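Local structure of MIP07328p (Drosophila melanogaster, 6FKK) at residues I494-L499 and K517-S522; V436-M441 and L488-P493. The protein probably acts as a repulsive axon guidance cue that binds semaphorin receptors, the chain here holding the sema and PSI domains of semaphorin 1b. All coordinates share one frame; numbering follows the deposited sequence.

Contact 1: I494-L499 and K517-S522; sequences ICAWDL and KTYLQS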
loop_
_atom_site.group_PDB
_atom_site.type_symbol
_atom_site.label_atom_id
_atom_site.label_comp_id
_atom_site.label_asym_id
_atom_site.label_seq_id
_atom_site.Cartn_x
_atom_site.Cartn_y
_atom_site.Cartn_z
ATOM N N ILE A 494 8.882 -7.882 21.085
ATOM C CA ILE A 494 10.331 -7.805 20.968
ATOM C C ILE A 494 11.006 -7.293 22.239
ATOM O O ILE A 494 12.223 -7.478 22.393
ATOM C CB ILE A 494 10.723 -6.932 19.758
ATOM C CG1 ILE A 494 12.003 -7.450 19.107
ATOM C CG2 ILE A 494 10.882 -5.478 20.168
ATOM C CD1 ILE A 494 12.253 -6.855 17.744
ATOM N N CYS A 495 10.263 -6.667 23.150
ATOM C CA CYS A 495 10.816 -6.180 24.408
ATOM C C CYS A 495 10.528 -7.186 25.516
ATOM O O CYS A 495 9.386 -7.630 25.677
ATOM C CB CYS A 495 10.241 -4.813 24.791
ATOM S SG CYS A 495 10.324 -3.498 23.537
ATOM N N ALA A 496 11.563 -7.540 26.273
ATOM C CA ALA A 496 11.427 -8.394 27.442
ATOM C C ALA A 496 12.237 -7.791 28.579
ATOM O O ALA A 496 13.197 -7.051 28.355
ATOM C CB ALA A 496 11.884 -9.831 27.154
ATOM N N TRP A 497 11.840 -8.109 29.809
ATOM C CA TRP A 497 12.448 -7.528 31.001
ATOM C C TRP A 497 13.415 -8.523 31.631
ATOM O O TRP A 497 13.012 -9.623 32.021
ATOM C CB TRP A 497 11.383 -7.116 32.014
ATOM C CG TRP A 497 11.966 -6.541 33.262
ATOM C CD1 TRP A 497 12.106 -7.165 34.467
ATOM C CD2 TRP A 497 12.507 -5.227 33.424
ATOM N NE1 TRP A 497 12.693 -6.316 35.374
ATOM C CE2 TRP A 497 12.952 -5.120 34.756
ATOM C CE3 TRP A 497 12.657 -4.128 32.572
ATOM C CZ2 TRP A 497 13.530 -3.956 35.259
ATOM C CZ3 TRP A 497 13.233 -2.977 33.071
ATOM C CH2 TRP A 497 13.664 -2.900 34.401
ATOM N N ASP A 498 14.680 -8.126 31.738
ATOM C CA ASP A 498 15.686 -8.942 32.405
ATOM C C ASP A 498 15.639 -8.684 33.906
ATOM O O ASP A 498 15.691 -7.534 34.349
ATOM C CB ASP A 498 17.079 -8.629 31.851
ATOM C CG ASP A 498 18.142 -9.599 32.345
ATOM O OD1 ASP A 498 17.795 -10.547 33.079
ATOM O OD2 ASP A 498 19.328 -9.419 31.992
ATOM N N LEU A 499 15.528 -9.757 34.689
ATOM C CA LEU A 499 15.541 -9.604 36.138
ATOM C C LEU A 499 16.958 -9.495 36.681
ATOM O O LEU A 499 17.164 -8.888 37.737
ATOM C CB LEU A 499 14.809 -10.771 36.800
ATOM C CG LEU A 499 13.295 -10.790 36.597
ATOM C CD1 LEU A 499 12.664 -11.971 37.320
ATOM C CD2 LEU A 499 12.696 -9.480 37.074
ATOM N N LYS A 517 16.339 -17.105 30.322
ATOM C CA LYS A 517 15.549 -17.770 31.354
ATOM C C LYS A 517 15.108 -16.801 32.443
ATOM O O LYS A 517 14.066 -17.012 33.073
ATOM C CB LYS A 517 16.342 -18.928 31.963
ATOM C CG LYS A 517 16.522 -20.114 31.029
ATOM C CD LYS A 517 15.175 -20.624 30.536
ATOM C CE LYS A 517 15.332 -21.778 29.554
ATOM N NZ LYS A 517 15.946 -22.980 30.186
ATOM N N THR A 518 15.876 -15.739 32.674
ATOM C CA THR A 518 15.545 -14.739 33.679
ATOM C C THR A 518 14.702 -13.597 33.122
ATOM O O THR A 518 14.582 -12.556 33.776
ATOM C CB THR A 518 16.827 -14.179 34.307
ATOM O OG1 THR A 518 17.675 -13.651 33.278
ATOM C CG2 THR A 518 17.572 -15.269 35.063
ATOM N N TYR A 519 14.115 -13.766 31.942
ATOM C CA TYR A 519 13.355 -12.707 31.292
ATOM C C TYR A 519 11.862 -12.893 31.538
ATOM O O TYR A 519 11.385 -14.006 31.774
ATOM C CB TYR A 519 13.629 -12.671 29.785
ATOM C CG TYR A 519 15.023 -12.216 29.388
ATOM C CD1 TYR A 519 16.054 -12.147 30.317
ATOM C CD2 TYR A 519 15.299 -11.844 28.078
ATOM C CE1 TYR A 519 17.323 -11.733 29.950
ATOM C CE2 TYR A 519 16.564 -11.426 27.703
ATOM C CZ TYR A 519 17.571 -11.372 28.643
ATOM O OH TYR A 519 18.830 -10.955 28.274
ATOM N N LEU A 520 11.125 -11.785 31.475
ATOM C CA LEU A 520 9.683 -11.787 31.677
ATOM C C LEU A 520 8.995 -11.085 30.516
ATOM O O LEU A 520 9.440 -10.024 30.067
ATOM C CB LEU A 520 9.299 -11.100 32.995
ATOM C CG LEU A 520 9.652 -11.829 34.292
ATOM C CD1 LEU A 520 9.205 -11.011 35.493
ATOM C CD2 LEU A 520 9.021 -13.213 34.318
ATOM N N GLN A 521 7.906 -11.683 30.037
ATOM C CA GLN A 521 7.089 -11.085 28.991
ATOM C C GLN A 521 5.705 -11.716 29.041
ATOM O O GLN A 521 5.578 -12.922 29.262
ATOM C CB GLN A 521 7.710 -11.274 27.602
ATOM C CG GLN A 521 6.937 -10.599 26.478
ATOM C CD GLN A 521 7.582 -10.801 25.119
ATOM O OE1 GLN A 521 7.483 -11.874 24.525
ATOM N NE2 GLN A 521 8.249 -9.765 24.621
ATOM N N SER A 522 4.677 -10.895 28.835
ATOM C CA SER A 522 3.291 -11.363 28.877
ATOM C C SER A 522 2.522 -10.655 27.767
ATOM O O SER A 522 2.180 -9.476 27.895
ATOM C CB SER A 522 2.663 -11.106 30.242
ATOM O OG SER A 522 1.358 -11.651 30.306
#

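Contact 2: V436-M441 and L488-P493; sequences VVISEM and LSLQDP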
loop_
_atom_site.group_PDB
_atom_site.type_symbol
_atom_site.label_atom_id
_atom_site.label_comp_id
_atom_site.label_asym_id
_atom_site.label_seq_id
_atom_site.Cartn_x
_atom_site.Cartn_y
_atom_site.Cartn_z
ATOM N N VAL A 436 -3.880 -6.652 20.323
ATOM C CA VAL A 436 -2.994 -6.173 21.378
ATOM C C VAL A 436 -2.355 -4.882 20.876
ATOM O O VAL A 436 -1.423 -4.908 20.073
ATOM C CB VAL A 436 -1.941 -7.217 21.753
ATOM C CG1 VAL A 436 -1.052 -6.695 22.875
ATOM C CG2 VAL A 436 -2.606 -8.528 22.150
ATOM N N VAL A 437 -2.861 -3.748 21.352
ATOM C CA VAL A 437 -2.319 -2.450 20.968
ATOM C C VAL A 437 -1.052 -2.193 21.772
ATOM O O VAL A 437 -1.091 -2.116 23.004
ATOM C CB VAL A 437 -3.348 -1.333 21.185
ATOM C CG1 VAL A 437 -2.706 0.027 20.962
ATOM C CG2 VAL A 437 -4.536 -1.526 20.257
ATOM N N ILE A 438 0.074 -2.057 21.076
ATOM C CA ILE A 438 1.345 -1.828 21.754
ATOM C C ILE A 438 1.463 -0.377 22.204
ATOM O O ILE A 438 1.728 -0.098 23.379
ATOM C CB ILE A 438 2.516 -2.234 20.843
ATOM C CG1 ILE A 438 2.437 -3.726 20.518
ATOM C CG2 ILE A 438 3.845 -1.894 21.495
ATOM C CD1 ILE A 438 3.477 -4.181 19.526
ATOM N N SER A 439 1.270 0.566 21.284
ATOM C CA SER A 439 1.369 1.979 21.623
ATOM C C SER A 439 0.652 2.808 20.568
ATOM O O SER A 439 0.522 2.393 19.414
ATOM C CB SER A 439 2.829 2.432 21.732
ATOM O OG SER A 439 3.454 2.437 20.459
ATOM N N GLU A 440 0.195 3.988 20.982
ATOM C CA GLU A 440 -0.335 4.995 20.066
ATOM C C GLU A 440 0.231 6.339 20.499
ATOM O O GLU A 440 -0.199 6.898 21.512
ATOM C CB GLU A 440 -1.864 5.019 20.065
ATOM C CG GLU A 440 -2.453 5.988 19.045
ATOM C CD GLU A 440 -3.973 6.011 19.051
ATOM O OE1 GLU A 440 -4.558 6.781 19.843
ATOM O OE2 GLU A 440 -4.581 5.257 18.262
ATOM N N MET A 441 1.197 6.852 19.742
ATOM C CA MET A 441 1.906 8.067 20.108
ATOM C C MET A 441 1.802 9.101 18.998
ATOM O O MET A 441 1.681 8.764 17.815
ATOM C CB MET A 441 3.383 7.782 20.400
ATOM C CG MET A 441 3.620 6.608 21.333
ATOM S SD MET A 441 5.321 6.566 21.927
ATOM C CE MET A 441 5.387 4.947 22.689
ATOM N N LEU A 488 6.553 -4.533 30.600
ATOM C CA LEU A 488 5.538 -5.573 30.481
ATOM C C LEU A 488 4.201 -5.023 30.000
ATOM O O LEU A 488 3.484 -5.706 29.261
ATOM C CB LEU A 488 5.359 -6.290 31.822
ATOM C CG LEU A 488 6.089 -7.632 31.950
ATOM C CD1 LEU A 488 7.562 -7.497 31.600
ATOM C CD2 LEU A 488 5.930 -8.210 33.343
ATOM N N SER A 489 3.849 -3.798 30.401
ATOM C CA SER A 489 2.611 -3.192 29.920
ATOM C C SER A 489 2.684 -2.834 28.444
ATOM O O SER A 489 1.640 -2.732 27.792
ATOM C CB SER A 489 2.274 -1.944 30.737
ATOM O OG SER A 489 1.967 -2.276 32.080
ATOM N N LEU A 490 3.889 -2.636 27.906
ATOM C CA LEU A 490 4.024 -2.312 26.489
ATOM C C LEU A 490 3.495 -3.445 25.618
ATOM O O LEU A 490 2.870 -3.200 24.580
ATOM C CB LEU A 490 5.486 -2.013 26.159
ATOM C CG LEU A 490 5.788 -1.511 24.745
ATOM C CD1 LEU A 490 5.121 -0.163 24.493
ATOM C CD2 LEU A 490 7.290 -1.423 24.512
ATOM N N GLN A 491 3.731 -4.690 26.034
ATOM C CA GLN A 491 3.285 -5.881 25.312
ATOM C C GLN A 491 3.819 -5.919 23.882
ATOM O O GLN A 491 3.191 -6.485 22.984
ATOM C CB GLN A 491 1.760 -6.002 25.327
ATOM C CG GLN A 491 1.210 -6.356 26.696
ATOM C CD GLN A 491 -0.270 -6.657 26.663
ATOM O OE1 GLN A 491 -1.055 -5.911 26.079
ATOM N NE2 GLN A 491 -0.661 -7.764 27.286
ATOM N N ASP A 492 4.986 -5.317 23.663
ATOM C CA ASP A 492 5.706 -5.489 22.409
ATOM C C ASP A 492 6.385 -6.852 22.416
ATOM O O ASP A 492 7.141 -7.152 23.348
ATOM C CB ASP A 492 6.745 -4.376 22.226
ATOM C CG ASP A 492 7.293 -4.293 20.802
ATOM O OD1 ASP A 492 7.623 -5.343 20.213
ATOM O OD2 ASP A 492 7.399 -3.164 20.273
ATOM N N PRO A 493 6.137 -7.706 21.417
ATOM C CA PRO A 493 6.751 -9.046 21.425
ATOM C C PRO A 493 8.268 -9.025 21.384
ATOM O O PRO A 493 8.889 -10.063 21.644
ATOM C CB PRO A 493 6.172 -9.704 20.162
ATOM C CG PRO A 493 5.773 -8.559 19.289
ATOM C CD PRO A 493 5.307 -7.482 20.222
#

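Contact 1: I494-L499 and K517-S522
Trp497 and Leu520 form an antiparallel hydrogen-bonded pair. Trp497 N gives a nearly straight bond to Leu520 O (3.1 Å, 175° at the hydrogen), in the carbonyl plane. Leu520 N returns a more bent one to Trp497 O at 2.9 Å. Leu499 N continues the pairing, bonding Thr518 O at 3.1 Å. At the other end the Gln521 side chain takes over. Its CG is anti to the backbone N (chi1 -177°) and the chain runs out extended, which carries NE2 to Cys495 O; the amide comes from above the carbonyl plane. Gln521 NE2 also bonds Pro493 O.

Asp498 and Thr518 lie side by side, and Thr518 OG1 donates to Asp498 OD1 on its syn side but out of the carboxylate plane. Gln500 N also bonds OD1, while Lys505 makes a salt bridge with OD2. The Tyr519 ring, its hydroxyl bonded to His512, slants past this carboxylate, planes 48° apart, with CE1 3.3 Å from Asp498 CG. Ala496 CB meets Tyr519 CD2 at 4.1 Å, and Leu499 CD1 meets Leu520 CD1 at 4.0 Å. Cys495 is disulfide-bonded to Cys478. Strands 495-498 (central) and 519-520 belong to the three-stranded antiparallel sheet of a PSI domain (plexin repeat).

Contact 2: V436-M441 and L488-P493
The edge strand 432-442 of a four-stranded antiparallel propeller blade packs here against the turn that follows helix 484-489. Ile438 is the centre of the contact. Its CG2 methyl lies 3.7 Å from Leu490 CD1 and 3.5 Å from Leu490 O. CG1 is anti to the carbonyl carbon (chi1 -62°), and this branch carries CD1 to Pro493, 3.8 Å from its CD. The Ile438 side chain and the proline ring cross at about a right angle. CD1 also touches Asp492 CA at 3.9 Å.

Ile438 and Ser439 both face Lys417 on the neighbouring strand, a classic beta bulge. The bulge lies where the sema domain blade meets the PSI domain. On the PSI side, Gln491 leaves the helical conformation with positive phi (58°).

Two residues before Ile438, Val436 reaches Gln491, whose amide nitrogen bonds Ser525 O. Val436 CG1 lies 3.3 Å from Gln491 OE1 and 3.8 Å from Gln491 CB, and the two side chains cross at roughly a right angle. Asp492 CB packs against Ile438 CG2 at 3.9 Å, while its carboxylate bonds His476 ND1. Lys527 NZ bonds both Val437 O and Ser489 O, bridging strand and helix.

In the fold
Contact 2 joins two domains, whereas contact 1 lies within the PSI domain. Their centres are about 14 Å apart, on the same side of the chain's centre. Along the chain they come in series: strand 432-442 first, then 488-493, which runs directly into 494-499, and finally 517-522. The contacts meet at the Gln521 amide and the 491-493 turn. Leu488 CD1 also packs against Leu520 O at 3.5 Å. Helix 484-489 and the turn after it are therefore joined to the small PSI sheet by chain continuity and by packing. Together the two contacts connect that sheet to the edge of the sema propeller.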